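PDB 5UFV: AA9 family lytic polysaccharide monooxygenase D from Myceliophthora thermophila, which breaks down crystalline and amorphous polysaccharides by copper-dependent oxidation of their glycosidic bonds, yielding C1-oxidised products. Local coordinates for residues 37-42 against 165-170; 64-69 against 140-145; 79-84 against 156-161; 101-106 against 217-222. One frame throughout, in Å; residues are numbered along the deposited sequence.

In the fold
From the N terminus, the first partners of the four contacts come in order at 37-42, 64-69, 79-84 and 101-106 before any loop is closed. Contact 2 closes first, at 140-145, then contact 3 at 156-161, contact 1 at 165-170 and contact 4 at 217-222. Contacts 2 and 3 therefore both lie within the span of contact 1 and cross each other, while contact 4 crosses all three. Contact 2 joins two strands of the four-stranded sheet. Contact 3 joins two central strands of the other sheet, to which contact 1 docks a loop at the copper end and contact 4 a late loop. Ser-140 and Asp-105 link contacts 2 and 4 by a probable hydrogen bond.

Contact 1. Residues 37-42 against 165-170; sequences PVLSAS and NPQFYP
Pro-37 covers part of one face of the Tyr-169 ring: its CB stands 4.0 Å from the centroid of that ring, 30° off the normal, in a CH-pi contact. The approach is offset toward the phenol end, where the same CB comes within 3.5 Å of Tyr-169 CZ. At the edge of this ring, in its plane, lies Gln-167 OE1, which accepts a 2.6 Å hydrogen bond from Tyr-169 OH; the hydroxyl sits above the amide plane of the glutamine, not on a lone pair. The Phe-168 ring meets the loop differently, with Val-38 O in its plane at the edge, 3.5 Å from CD1 of the phenylalanine, where aromatic C-H groups carry slight positive charge. Ala-41 adds its CB, 4.3 Å from CZ of Phe-168.

The backbones form a single antiparallel bridge, the hydrogen-bonded pair Val-38 and Phe-168. Val-38 N gives its proton to Phe-168 O at 2.8 Å, and Phe-168 N returns one to Val-38 O at 2.9 Å. A loop is thus pinned across strand 167-177 of the AA9 beta-sandwich, right at the copper site, where Tyr-169 is a ligand beside His-75. Gln-167, by similarity an oxygen-binding residue, has its CG anti to the carbonyl carbon (chi1 -70°) and an extended chain, which carries the amide alongside Pro-37 to the phenol. Leu-39 CD2 also lies alongside, 4.0 Å from Gln-167 CG. Trp-73 meets the Tyr-169 ring edge-to-face, and Phe-168 packs on Ile-158 and Leu-46.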
loop_
_atom_site.group_PDB
_atom_site.type_symbol
_atom_site.label_atom_id
_atom_site.label_comp_id
_atom_site.label_asym_id
_atom_site.label_seq_id
_atom_site.Cartn_x
_atom_site.Cartn_y
_atom_site.Cartn_z
ATOM N N PRO A 37 9.847 -4.999 -9.048
ATOM C CA PRO A 37 8.587 -4.307 -9.230
ATOM C C PRO A 37 7.594 -5.085 -10.092
ATOM O O PRO A 37 7.988 -5.926 -10.890
ATOM C CB PRO A 37 9.017 -3.022 -9.950
ATOM C CG PRO A 37 10.228 -3.437 -10.736
ATOM C CD PRO A 37 10.948 -4.368 -9.809
ATOM N N VAL A 38 6.314 -4.794 -9.901
ATOM C CA VAL A 38 5.283 -5.126 -10.870
ATOM C C VAL A 38 5.311 -3.932 -11.813
ATOM O O VAL A 38 5.359 -2.782 -11.349
ATOM C CB VAL A 38 3.902 -5.289 -10.199
ATOM C CG1 VAL A 38 2.792 -5.476 -11.223
ATOM C CG2 VAL A 38 3.917 -6.454 -9.214
ATOM N N LEU A 39 5.336 -4.203 -13.123
ATOM C CA LEU A 39 5.558 -3.161 -14.145
ATOM C C LEU A 39 4.312 -2.742 -14.899
ATOM O O LEU A 39 4.334 -1.744 -15.607
ATOM C CB LEU A 39 6.627 -3.607 -15.139
ATOM C CG LEU A 39 8.037 -3.603 -14.527
ATOM C CD1 LEU A 39 9.081 -4.299 -15.407
ATOM C CD2 LEU A 39 8.462 -2.184 -14.180
ATOM N N SER A 40 3.219 -3.470 -14.728
ATOM C CA SER A 40 1.978 -3.146 -15.418
ATOM C C SER A 40 0.763 -3.061 -14.475
ATOM O O SER A 40 0.476 -3.986 -13.727
ATOM C CB SER A 40 1.728 -4.181 -16.482
ATOM O OG SER A 40 0.351 -4.452 -16.570
ATOM N N ALA A 41 0.044 -1.949 -14.561
ATOM C CA ALA A 41 -1.192 -1.716 -13.826
ATOM C C ALA A 41 -2.288 -2.776 -13.997
ATOM O O ALA A 41 -3.181 -2.888 -13.162
ATOM C CB ALA A 41 -1.761 -0.355 -14.218
ATOM N N SER A 42 -2.282 -3.530 -15.074
ATOM C CA SER A 42 -3.301 -4.551 -15.215
ATOM C C SER A 42 -2.803 -5.967 -14.822
ATOM O O SER A 42 -3.517 -6.949 -15.021
ATOM C CB SER A 42 -3.806 -4.540 -16.649
ATOM O OG SER A 42 -2.835 -5.088 -17.513
ATOM N N ASN A 165 7.638 4.876 -16.856
ATOM C CA ASN A 165 7.859 3.484 -16.457
ATOM C C ASN A 165 7.599 3.277 -14.978
ATOM O O ASN A 165 8.513 3.048 -14.201
ATOM C CB ASN A 165 9.253 2.992 -16.878
ATOM C CG ASN A 165 9.368 2.769 -18.394
ATOM O OD1 ASN A 165 9.577 3.714 -19.177
ATOM N ND2 ASN A 165 9.231 1.522 -18.812
ATOM N N PRO A 166 6.325 3.339 -14.588
ATOM C CA PRO A 166 5.939 3.118 -13.198
ATOM C C PRO A 166 6.321 1.718 -12.694
ATOM O O PRO A 166 6.389 0.783 -13.471
ATOM C CB PRO A 166 4.423 3.241 -13.241
ATOM C CG PRO A 166 4.078 2.747 -14.616
ATOM C CD PRO A 166 5.152 3.331 -15.478
ATOM N N GLN A 167 6.564 1.625 -11.394
ATOM C CA GLN A 167 7.046 0.433 -10.747
ATOM C C GLN A 167 6.274 0.319 -9.458
ATOM O O GLN A 167 6.477 1.121 -8.576
ATOM C CB GLN A 167 8.500 0.584 -10.381
ATOM C CG GLN A 167 9.480 0.610 -11.531
ATOM C CD GLN A 167 10.914 0.661 -11.027
ATOM O OE1 GLN A 167 11.152 0.766 -9.833
ATOM N NE2 GLN A 167 11.865 0.589 -11.925
ATOM N N PHE A 168 5.416 -0.691 -9.360
ATOM C CA PHE A 168 4.591 -0.945 -8.200
ATOM C C PHE A 168 5.211 -2.014 -7.307
ATOM O O PHE A 168 5.712 -3.006 -7.796
ATOM C CB PHE A 168 3.244 -1.450 -8.650
ATOM C CG PHE A 168 2.507 -0.523 -9.593
ATOM C CD1 PHE A 168 2.733 -0.562 -10.959
ATOM C CD2 PHE A 168 1.508 0.326 -9.114
ATOM C CE1 PHE A 168 2.018 0.259 -11.818
ATOM C CE2 PHE A 168 0.789 1.150 -9.977
ATOM C CZ PHE A 168 1.047 1.119 -11.328
ATOM N N TYR A 169 5.164 -1.801 -5.996
ATOM C CA TYR A 169 5.725 -2.729 -5.021
ATOM C C TYR A 169 4.686 -2.914 -3.926
ATOM O O TYR A 169 4.596 -2.059 -3.049
ATOM C CB TYR A 169 7.001 -2.147 -4.397
ATOM C CG TYR A 169 8.098 -1.819 -5.383
ATOM C CD1 TYR A 169 8.095 -0.628 -6.101
ATOM C CD2 TYR A 169 9.148 -2.692 -5.566
ATOM C CE1 TYR A 169 9.120 -0.331 -6.975
ATOM C CE2 TYR A 169 10.172 -2.417 -6.446
ATOM C CZ TYR A 169 10.156 -1.242 -7.140
ATOM O OH TYR A 169 11.200 -1.021 -8.002
ATOM N N PRO A 170 3.883 -4.005 -3.992
ATOM C CA PRO A 170 2.799 -4.229 -3.039
ATOM C C PRO A 170 2.953 -5.486 -2.202
ATOM O O PRO A 170 3.581 -6.442 -2.641
ATOM C CB PRO A 170 1.606 -4.425 -3.965
ATOM C CG PRO A 170 2.204 -5.207 -5.108
ATOM C CD PRO A 170 3.652 -4.787 -5.225
#

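Contact 2. Residues 64-69 against 140-145; sequences DTITAT and SKIPDG
Ile-66 O is gripped by two donors: Ser-140 N at 2.8 Å and a water at 3.0 Å. That water gives its other proton to Ser-140 OG, 2.8 Å from the water oxygen, so it closes a small bridge between the backbone of one strand and the side chain of the next. The serine hydroxyl also hydrogen-bonds to Asp-105 OD2, an arrangement consistent with the hydroxyl accepting from the water and donating to the carboxylate. A short hydroxyl-bearing residue suits this place because OG stays close to the backbone, within range of both.

Ile-66 and Ser-140 are a hydrogen-bonded pair of an antiparallel ladder, and the return bond runs from Ile-66 N to Ser-140 O at 2.7 Å. Thr-65 and Lys-141 form the neighbouring non-hydrogen-bonded pair; beta-branched threonine favours extended backbone, and the lysine leads its charged end away into solvent. One step further, Ile-142 N donates almost straight to Asp-64 O at 2.9 Å. The ladder joins strand 65-70 to strand 136-141, the outermost strand at this side of the four-stranded sheet.

Just past the end of the strand, Ile-142 crosses Ile-66 at about a right angle, with Ile-66 CD1 3.5 Å from CG1 of Ile-142. In each, CG1 is anti to the carbonyl carbon (chi1 -63° and -67°), which sends the longer branches toward one another, and Ile-66 also packs on His-155. The chemistry implies a one-sided seam: Ile-66 and a water-bridged serine occupy the inner face, while the threonine and lysine pair borders solvent.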
loop_
_atom_site.group_PDB
_atom_site.type_symbol
_atom_site.label_atom_id
_atom_site.label_comp_id
_atom_site.label_asym_id
_atom_site.label_seq_id
_atom_site.Cartn_x
_atom_site.Cartn_y
_atom_site.Cartn_z
ATOM N N ASP A 64 -6.670 1.749 16.147
ATOM C CA ASP A 64 -5.338 1.215 16.386
ATOM C C ASP A 64 -4.413 1.503 15.209
ATOM O O ASP A 64 -4.852 1.694 14.071
ATOM C CB ASP A 64 -5.379 -0.291 16.663
ATOM C CG ASP A 64 -5.842 -0.625 18.101
ATOM O OD1 ASP A 64 -5.665 0.219 19.022
ATOM O OD2 ASP A 64 -6.353 -1.759 18.313
ATOM N N THR A 65 -3.123 1.535 15.508
ATOM C CA THR A 65 -2.100 1.865 14.530
ATOM C C THR A 65 -1.566 0.592 13.809
ATOM O O THR A 65 -1.262 -0.436 14.451
ATOM C CB THR A 65 -0.963 2.659 15.227
ATOM O OG1 THR A 65 -1.438 3.977 15.523
ATOM C CG2 THR A 65 0.265 2.781 14.346
ATOM N N ILE A 66 -1.493 0.680 12.474
ATOM C CA ILE A 66 -0.784 -0.283 11.624
ATOM C C ILE A 66 0.514 0.330 11.117
ATOM O O ILE A 66 0.493 1.293 10.361
ATOM C CB ILE A 66 -1.626 -0.699 10.406
ATOM C CG1 ILE A 66 -2.883 -1.410 10.883
ATOM C CG2 ILE A 66 -0.828 -1.634 9.515
ATOM C CD1 ILE A 66 -3.849 -1.777 9.781
ATOM N N THR A 67 1.635 -0.235 11.536
ATOM C CA THR A 67 2.933 0.207 11.102
ATOM C C THR A 67 3.589 -0.899 10.289
ATOM O O THR A 67 3.719 -2.015 10.777
ATOM C CB THR A 67 3.821 0.462 12.305
ATOM O OG1 THR A 67 3.239 1.480 13.116
ATOM C CG2 THR A 67 5.230 0.881 11.865
ATOM N N ALA A 68 4.012 -0.583 9.063
ATOM C CA ALA A 68 4.763 -1.492 8.216
ATOM C C ALA A 68 6.212 -1.029 8.096
ATOM O O ALA A 68 6.484 0.174 8.011
ATOM C CB ALA A 68 4.126 -1.523 6.854
ATOM N N THR A 69 7.136 -1.980 8.081
ATOM C CA THR A 69 8.554 -1.679 7.961
ATOM C C THR A 69 9.156 -2.248 6.680
ATOM O O THR A 69 8.882 -3.368 6.299
ATOM C CB THR A 69 9.334 -2.218 9.178
ATOM O OG1 THR A 69 8.825 -1.596 10.348
ATOM C CG2 THR A 69 10.830 -1.856 9.110
ATOM N N SER A 140 -0.259 3.974 9.929
ATOM C CA SER A 140 -1.599 4.354 9.523
ATOM C C SER A 140 -2.587 3.941 10.623
ATOM O O SER A 140 -2.463 2.864 11.191
ATOM C CB SER A 140 -1.977 3.639 8.233
ATOM O OG SER A 140 -1.135 3.990 7.151
ATOM N N LYS A 141 -3.561 4.796 10.922
ATOM C CA LYS A 141 -4.652 4.435 11.813
ATOM C C LYS A 141 -5.704 3.661 11.059
ATOM O O LYS A 141 -6.094 4.067 9.993
ATOM C CB LYS A 141 -5.303 5.672 12.412
ATOM C CG LYS A 141 -4.509 6.213 13.566
ATOM C CD LYS A 141 -5.121 7.473 14.159
ATOM C CE LYS A 141 -4.172 7.999 15.232
ATOM N NZ LYS A 141 -4.599 9.306 15.784
ATOM N N ILE A 142 -6.159 2.551 11.628
ATOM C CA ILE A 142 -7.370 1.883 11.168
ATOM C C ILE A 142 -8.565 2.805 11.396
ATOM O O ILE A 142 -8.846 3.165 12.524
ATOM C CB ILE A 142 -7.614 0.576 11.939
ATOM C CG1 ILE A 142 -6.518 -0.437 11.596
ATOM C CG2 ILE A 142 -8.987 0.005 11.605
ATOM C CD1 ILE A 142 -6.569 -1.724 12.405
ATOM N N PRO A 143 -9.279 3.174 10.328
ATOM C CA PRO A 143 -10.338 4.186 10.419
ATOM C C PRO A 143 -11.329 3.924 11.540
ATOM O O PRO A 143 -11.698 2.766 11.755
ATOM C CB PRO A 143 -11.068 4.083 9.079
ATOM C CG PRO A 143 -10.150 3.354 8.166
ATOM C CD PRO A 143 -9.171 2.581 8.985
ATOM N N ASP A 144 -11.760 4.995 12.219
ATOM C CA ASP A 144 -12.757 4.903 13.301
ATOM C C ASP A 144 -14.123 4.377 12.835
ATOM O O ASP A 144 -14.637 4.776 11.779
ATOM C CB ASP A 144 -12.980 6.271 13.971
ATOM C CG ASP A 144 -11.731 6.803 14.658
ATOM O OD1 ASP A 144 -10.985 6.017 15.304
ATOM O OD2 ASP A 144 -11.501 8.026 14.548
ATOM N N GLY A 145 -14.701 3.503 13.655
ATOM C CA GLY A 145 -16.005 2.926 13.402
ATOM C C GLY A 145 -16.039 1.735 12.457
ATOM O O GLY A 145 -17.108 1.165 12.239
HETATM O O HOH W 1 0.715 1.887 7.407
#

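Contact 3. Residues 79-84 against 156-161; sequences PILVWM and ELIALH
Ile-158 fills the apolar centre of this contact, its CD1 lying 4.1 Å from CD1 of Leu-81 and its CB facing CG of Pro-79. Leu-160 extends the cluster: its CD1 meets CD of the same proline at 3.7 Å, the two side chains crossing at about a right angle. Proline suits the spot just before strand 80-86, since its ring is compact and its carbonyl still accepts a bond from Ile-158 N. On the other face Ile-80 and Leu-157 run side by side, with CG1 of the isoleucine 3.8 Å from CD2 of the leucine.

Outward from these branches comes the antiparallel ladder. Ile-80 and Leu-157 are a non-hydrogen-bonded pair; Leu-81 and Glu-156 are a hydrogen-bonded one, with Leu-81 N 2.7 Å from Glu-156 O.

At the polar edge, Trp-83 NE1 donates to Glu-156 OE1 over 3.2 Å, a somewhat bent bond with 140° at the hydrogen. The glutamate reaches it because its CG is anti to the backbone N (chi1 174°) and the chain beyond is extended, laying it alongside Leu-81. The indole and carboxylate planes stand 47° apart. Although buried, the carboxylate is well provided for: OE1 also pairs with Arg-154 in a salt bridge, and OE2 bonds to Tyr-196 OH. A phenylalanine in place of Trp-83 would probably deprive OE1 of its indole donor, making the carboxylate more dependent on Arg-154 and Tyr-196.

Strand 149-159 runs here between strands 80-86 and 167-177; Phe-168 of the latter packs on Glu-156, while Trp-83 rests on Trp-101 and Lys-103 of strand 101-107.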
loop_
_atom_site.group_PDB
_atom_site.type_symbol
_atom_site.label_atom_id
_atom_site.label_comp_id
_atom_site.label_asym_id
_atom_site.label_seq_id
_atom_site.Cartn_x
_atom_site.Cartn_y
_atom_site.Cartn_z
ATOM N N PRO A 79 4.165 7.957 -4.845
ATOM C CA PRO A 79 3.250 7.865 -3.723
ATOM C C PRO A 79 3.309 6.585 -2.861
ATOM O O PRO A 79 3.863 5.556 -3.254
ATOM C CB PRO A 79 1.880 7.970 -4.397
ATOM C CG PRO A 79 2.088 7.379 -5.726
ATOM C CD PRO A 79 3.461 7.836 -6.130
ATOM N N ILE A 80 2.728 6.709 -1.680
ATOM C CA ILE A 80 2.516 5.619 -0.765
ATOM C C ILE A 80 1.012 5.441 -0.709
ATOM O O ILE A 80 0.298 6.420 -0.539
ATOM C CB ILE A 80 2.970 6.023 0.653
ATOM C CG1 ILE A 80 4.449 6.367 0.645
ATOM C CG2 ILE A 80 2.680 4.922 1.645
ATOM C CD1 ILE A 80 4.952 6.869 1.970
ATOM N N LEU A 81 0.541 4.206 -0.841
ATOM C CA LEU A 81 -0.855 3.903 -0.627
ATOM C C LEU A 81 -1.034 2.739 0.344
ATOM O O LEU A 81 -0.307 1.746 0.267
ATOM C CB LEU A 81 -1.516 3.549 -1.941
ATOM C CG LEU A 81 -1.699 4.721 -2.917
ATOM C CD1 LEU A 81 -0.436 5.002 -3.707
ATOM C CD2 LEU A 81 -2.852 4.428 -3.873
ATOM N N VAL A 82 -2.012 2.863 1.243
ATOM C CA VAL A 82 -2.354 1.794 2.132
ATOM C C VAL A 82 -3.826 1.548 2.028
ATOM O O VAL A 82 -4.610 2.465 2.196
ATOM C CB VAL A 82 -2.047 2.153 3.577
ATOM C CG1 VAL A 82 -2.267 0.930 4.459
ATOM C CG2 VAL A 82 -0.628 2.716 3.704
ATOM N N TRP A 83 -4.201 0.304 1.765
ATOM C CA TRP A 83 -5.568 -0.057 1.509
ATOM C C TRP A 83 -5.994 -1.169 2.412
ATOM O O TRP A 83 -5.187 -1.881 2.962
ATOM C CB TRP A 83 -5.726 -0.636 0.115
ATOM C CG TRP A 83 -5.178 0.128 -1.054
ATOM C CD1 TRP A 83 -3.863 0.339 -1.364
ATOM C CD2 TRP A 83 -5.938 0.692 -2.129
ATOM N NE1 TRP A 83 -3.763 1.047 -2.545
ATOM C CE2 TRP A 83 -5.018 1.267 -3.037
ATOM C CE3 TRP A 83 -7.304 0.771 -2.411
ATOM C CZ2 TRP A 83 -5.418 1.893 -4.198
ATOM C CZ3 TRP A 83 -7.702 1.403 -3.574
ATOM C CH2 TRP A 83 -6.767 1.947 -4.454
ATOM N N MET A 84 -7.297 -1.367 2.474
ATOM C CA MET A 84 -7.891 -2.451 3.205
ATOM C C MET A 84 -9.003 -3.059 2.380
ATOM O O MET A 84 -9.456 -2.487 1.402
ATOM C CB MET A 84 -8.435 -1.965 4.558
ATOM C CG MET A 84 -7.347 -1.709 5.570
ATOM S SD MET A 84 -7.895 -1.293 7.251
ATOM C CE MET A 84 -8.258 -2.912 7.942
ATOM N N GLU A 156 1.447 -0.283 -0.658
ATOM C CA GLU A 156 1.850 -0.157 -2.025
ATOM C C GLU A 156 2.639 1.108 -2.141
ATOM O O GLU A 156 2.177 2.182 -1.718
ATOM C CB GLU A 156 0.623 -0.101 -2.937
ATOM C CG GLU A 156 0.887 0.174 -4.418
ATOM C CD GLU A 156 -0.411 0.313 -5.246
ATOM O OE1 GLU A 156 -1.464 0.739 -4.692
ATOM O OE2 GLU A 156 -0.402 -0.020 -6.466
ATOM N N LEU A 157 3.844 0.958 -2.700
ATOM C CA LEU A 157 4.704 2.055 -3.070
ATOM C C LEU A 157 4.809 2.005 -4.557
ATOM O O LEU A 157 5.018 0.930 -5.116
ATOM C CB LEU A 157 6.112 1.873 -2.515
ATOM C CG LEU A 157 6.242 1.728 -1.003
ATOM C CD1 LEU A 157 7.714 1.740 -0.629
ATOM C CD2 LEU A 157 5.478 2.807 -0.254
ATOM N N ILE A 158 4.661 3.166 -5.196
ATOM C CA ILE A 158 4.775 3.286 -6.641
ATOM C C ILE A 158 5.951 4.206 -6.928
ATOM O O ILE A 158 5.859 5.416 -6.711
ATOM C CB ILE A 158 3.522 3.878 -7.245
ATOM C CG1 ILE A 158 2.291 3.107 -6.793
ATOM C CG2 ILE A 158 3.611 3.841 -8.751
ATOM C CD1 ILE A 158 1.003 3.709 -7.344
ATOM N N ALA A 159 7.060 3.632 -7.382
ATOM C CA ALA A 159 8.219 4.429 -7.713
ATOM C C ALA A 159 8.036 5.025 -9.115
ATOM O O ALA A 159 7.569 4.359 -10.045
ATOM C CB ALA A 159 9.499 3.604 -7.637
ATOM N N LEU A 160 8.405 6.293 -9.247
ATOM C CA LEU A 160 8.212 7.039 -10.483
ATOM C C LEU A 160 9.508 7.695 -11.006
ATOM O O LEU A 160 9.427 8.621 -11.792
ATOM C CB LEU A 160 7.131 8.105 -10.242
ATOM C CG LEU A 160 5.742 7.591 -9.807
ATOM C CD1 LEU A 160 4.795 8.731 -9.487
ATOM C CD2 LEU A 160 5.112 6.748 -10.876
ATOM N N HIS A 161 10.683 7.226 -10.557
ATOM C CA HIS A 161 11.958 7.799 -11.011
ATOM C C HIS A 161 12.099 7.712 -12.522
ATOM O O HIS A 161 12.616 8.663 -13.122
ATOM C CB HIS A 161 13.172 7.137 -10.342
ATOM C CG HIS A 161 14.499 7.767 -10.695
ATOM N ND1 HIS A 161 15.383 7.192 -11.585
ATOM C CD2 HIS A 161 15.103 8.894 -10.250
ATOM C CE1 HIS A 161 16.467 7.939 -11.684
ATOM N NE2 HIS A 161 16.321 8.981 -10.887
#

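Contact 4. Residues 101-106 against 217-222; sequences WFKIDE and YKIPGP
Lys-103, immediately before a classic beta bulge in strand 101-107, reaches from that strand of the beta-sandwich to the loop 217-222. The bulge places Ile-104 and Asp-105 together opposite Val-82, and at this corner the chain turns so that Lys-103 and Glu-106 both face the loop. Three oxygens grip the ammonium group: NZ of Lys-103 lies 2.7 Å from Pro-220 O, 3.0 Å from Pro-222 O, and 2.9 Å from Glu-106 OE1, the last a salt bridge within its own strand. The first carbonyl is met 35° out of its plane, whereas OE1 is met nearly along its C-O bond. Lysine suits the position because a long flexible chain, bent at chi3 (74°), can bring one charge to two carbonyls and a carboxylate although the lysine itself is buried. Were Lys-103 replaced by an alanine, Glu-106 would probably lose its countercharge and the two proline carbonyls this common donor, freeing the loop to shift.

Glu-106 is held in the less favoured position between its backbone N and carbonyl carbon (chi1 63°), from which the chain runs straight out to the lysine. Crossing it is Ile-219, an apolar cover for the ion pair, whose CD1 is 3.8 Å from the glutamate CD. Gly-221 belongs where it is: its backbone angles would jam a CB against the preceding carbonyl oxygen, and the CB would also run into Pro-222 CD and crowd Lys-103 CD. Strand 80-86 runs antiparallel beside strand 101-107 in the same sheet. Further back along the lysine chain, CD of Lys-103 lies 4.0 Å from CD of Pro-222.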
loop_
_atom_site.group_PDB
_atom_site.type_symbol
_atom_site.label_atom_id
_atom_site.label_comp_id
_atom_site.label_asym_id
_atom_site.label_seq_id
_atom_site.Cartn_x
_atom_site.Cartn_y
_atom_site.Cartn_z
ATOM N N TRP A 101 -11.561 -3.017 -2.360
ATOM C CA TRP A 101 -10.415 -2.267 -1.809
ATOM C C TRP A 101 -10.693 -0.783 -1.589
ATOM O O TRP A 101 -11.107 -0.059 -2.508
ATOM C CB TRP A 101 -9.207 -2.380 -2.706
ATOM C CG TRP A 101 -8.724 -3.764 -2.794
ATOM C CD1 TRP A 101 -9.062 -4.664 -3.732
ATOM C CD2 TRP A 101 -7.807 -4.424 -1.901
ATOM N NE1 TRP A 101 -8.415 -5.833 -3.504
ATOM C CE2 TRP A 101 -7.643 -5.716 -2.372
ATOM C CE3 TRP A 101 -7.120 -4.039 -0.749
ATOM C CZ2 TRP A 101 -6.806 -6.647 -1.735
ATOM C CZ3 TRP A 101 -6.272 -4.957 -0.124
ATOM C CH2 TRP A 101 -6.120 -6.236 -0.624
ATOM N N PHE A 102 -10.429 -0.319 -0.381
ATOM C CA PHE A 102 -10.540 1.089 -0.098
ATOM C C PHE A 102 -9.260 1.589 0.578
ATOM O O PHE A 102 -8.640 0.876 1.350
ATOM C CB PHE A 102 -11.793 1.339 0.755
ATOM C CG PHE A 102 -11.791 0.604 2.073
ATOM C CD1 PHE A 102 -12.307 -0.674 2.169
ATOM C CD2 PHE A 102 -11.273 1.205 3.222
ATOM C CE1 PHE A 102 -12.310 -1.349 3.375
ATOM C CE2 PHE A 102 -11.271 0.530 4.437
ATOM C CZ PHE A 102 -11.794 -0.751 4.509
ATOM N N LYS A 103 -8.883 2.829 0.271
ATOM C CA LYS A 103 -7.724 3.482 0.880
ATOM C C LYS A 103 -8.018 3.945 2.287
ATOM O O LYS A 103 -9.053 4.561 2.546
ATOM C CB LYS A 103 -7.292 4.696 0.051
ATOM C CG LYS A 103 -6.496 4.311 -1.186
ATOM C CD LYS A 103 -6.652 5.280 -2.348
ATOM C CE LYS A 103 -5.895 6.583 -2.143
ATOM N NZ LYS A 103 -5.942 7.471 -3.335
ATOM N N ILE A 104 -7.068 3.685 3.182
ATOM C CA ILE A 104 -7.085 4.266 4.506
ATOM C C ILE A 104 -5.980 5.303 4.719
ATOM O O ILE A 104 -6.078 6.106 5.620
ATOM C CB ILE A 104 -6.996 3.182 5.592
ATOM C CG1 ILE A 104 -5.656 2.495 5.583
ATOM C CG2 ILE A 104 -8.093 2.137 5.395
ATOM C CD1 ILE A 104 -5.532 1.497 6.708
ATOM N N ASP A 105 -4.926 5.267 3.912
ATOM C CA ASP A 105 -3.828 6.226 4.031
ATOM C C ASP A 105 -3.207 6.513 2.654
ATOM O O ASP A 105 -3.344 5.725 1.724
ATOM C CB ASP A 105 -2.775 5.683 4.997
ATOM C CG ASP A 105 -1.971 6.787 5.696
ATOM O OD1 ASP A 105 -2.327 7.980 5.548
ATOM O OD2 ASP A 105 -0.983 6.463 6.416
ATOM N N GLU A 106 -2.539 7.645 2.517
ATOM C CA GLU A 106 -1.836 7.968 1.270
ATOM C C GLU A 106 -0.883 9.138 1.493
ATOM O O GLU A 106 -1.113 9.969 2.348
ATOM C CB GLU A 106 -2.820 8.344 0.161
ATOM C CG GLU A 106 -3.624 9.611 0.491
ATOM C CD GLU A 106 -4.507 10.127 -0.646
ATOM O OE1 GLU A 106 -4.655 9.455 -1.725
ATOM O OE2 GLU A 106 -5.069 11.237 -0.436
ATOM N N TYR A 217 0.843 16.372 -8.055
ATOM C CA TYR A 217 0.597 14.965 -8.339
ATOM C C TYR A 217 -0.727 14.588 -7.720
ATOM O O TYR A 217 -0.914 14.719 -6.516
ATOM C CB TYR A 217 1.722 14.093 -7.771
ATOM C CG TYR A 217 1.562 12.616 -8.065
ATOM C CD1 TYR A 217 1.834 12.117 -9.309
ATOM C CD2 TYR A 217 1.119 11.739 -7.092
ATOM C CE1 TYR A 217 1.676 10.778 -9.588
ATOM C CE2 TYR A 217 0.947 10.389 -7.350
ATOM C CZ TYR A 217 1.240 9.901 -8.603
ATOM O OH TYR A 217 1.066 8.552 -8.882
ATOM N N LYS A 218 -1.660 14.145 -8.545
ATOM C CA LYS A 218 -2.906 13.574 -8.050
ATOM C C LYS A 218 -2.639 12.084 -7.679
ATOM O O LYS A 218 -2.255 11.262 -8.525
ATOM C CB LYS A 218 -3.995 13.723 -9.120
ATOM C CG LYS A 218 -5.330 13.100 -8.778
ATOM C CD LYS A 218 -6.028 13.814 -7.629
ATOM C CE LYS A 218 -7.284 13.057 -7.164
ATOM N NZ LYS A 218 -8.319 12.876 -8.241
ATOM N N ILE A 219 -2.842 11.733 -6.419
ATOM C CA ILE A 219 -2.656 10.353 -5.995
ATOM C C ILE A 219 -3.744 9.447 -6.624
ATOM O O ILE A 219 -4.934 9.753 -6.589
ATOM C CB ILE A 219 -2.602 10.253 -4.449
ATOM C CG1 ILE A 219 -1.421 11.077 -3.915
ATOM C CG2 ILE A 219 -2.393 8.819 -3.985
ATOM C CD1 ILE A 219 -1.377 11.217 -2.409
ATOM N N PRO A 220 -3.331 8.331 -7.228
ATOM C CA PRO A 220 -4.325 7.458 -7.867
ATOM C C PRO A 220 -5.227 6.736 -6.887
ATOM O O PRO A 220 -4.942 6.687 -5.696
ATOM C CB PRO A 220 -3.488 6.448 -8.638
ATOM C CG PRO A 220 -2.124 6.524 -8.068
ATOM C CD PRO A 220 -1.948 7.896 -7.485
ATOM N N GLY A 221 -6.317 6.193 -7.413
ATOM C CA GLY A 221 -7.327 5.523 -6.615
ATOM C C GLY A 221 -8.358 6.510 -6.072
ATOM O O GLY A 221 -8.216 7.716 -6.265
ATOM N N PRO A 222 -9.384 5.999 -5.365
ATOM C CA PRO A 222 -10.462 6.795 -4.806
ATOM C C PRO A 222 -10.006 7.615 -3.614
ATOM O O PRO A 222 -8.949 7.334 -3.070
ATOM C CB PRO A 222 -11.499 5.744 -4.351
ATOM C CG PRO A 222 -11.021 4.431 -4.878
ATOM C CD PRO A 222 -9.540 4.573 -5.035
#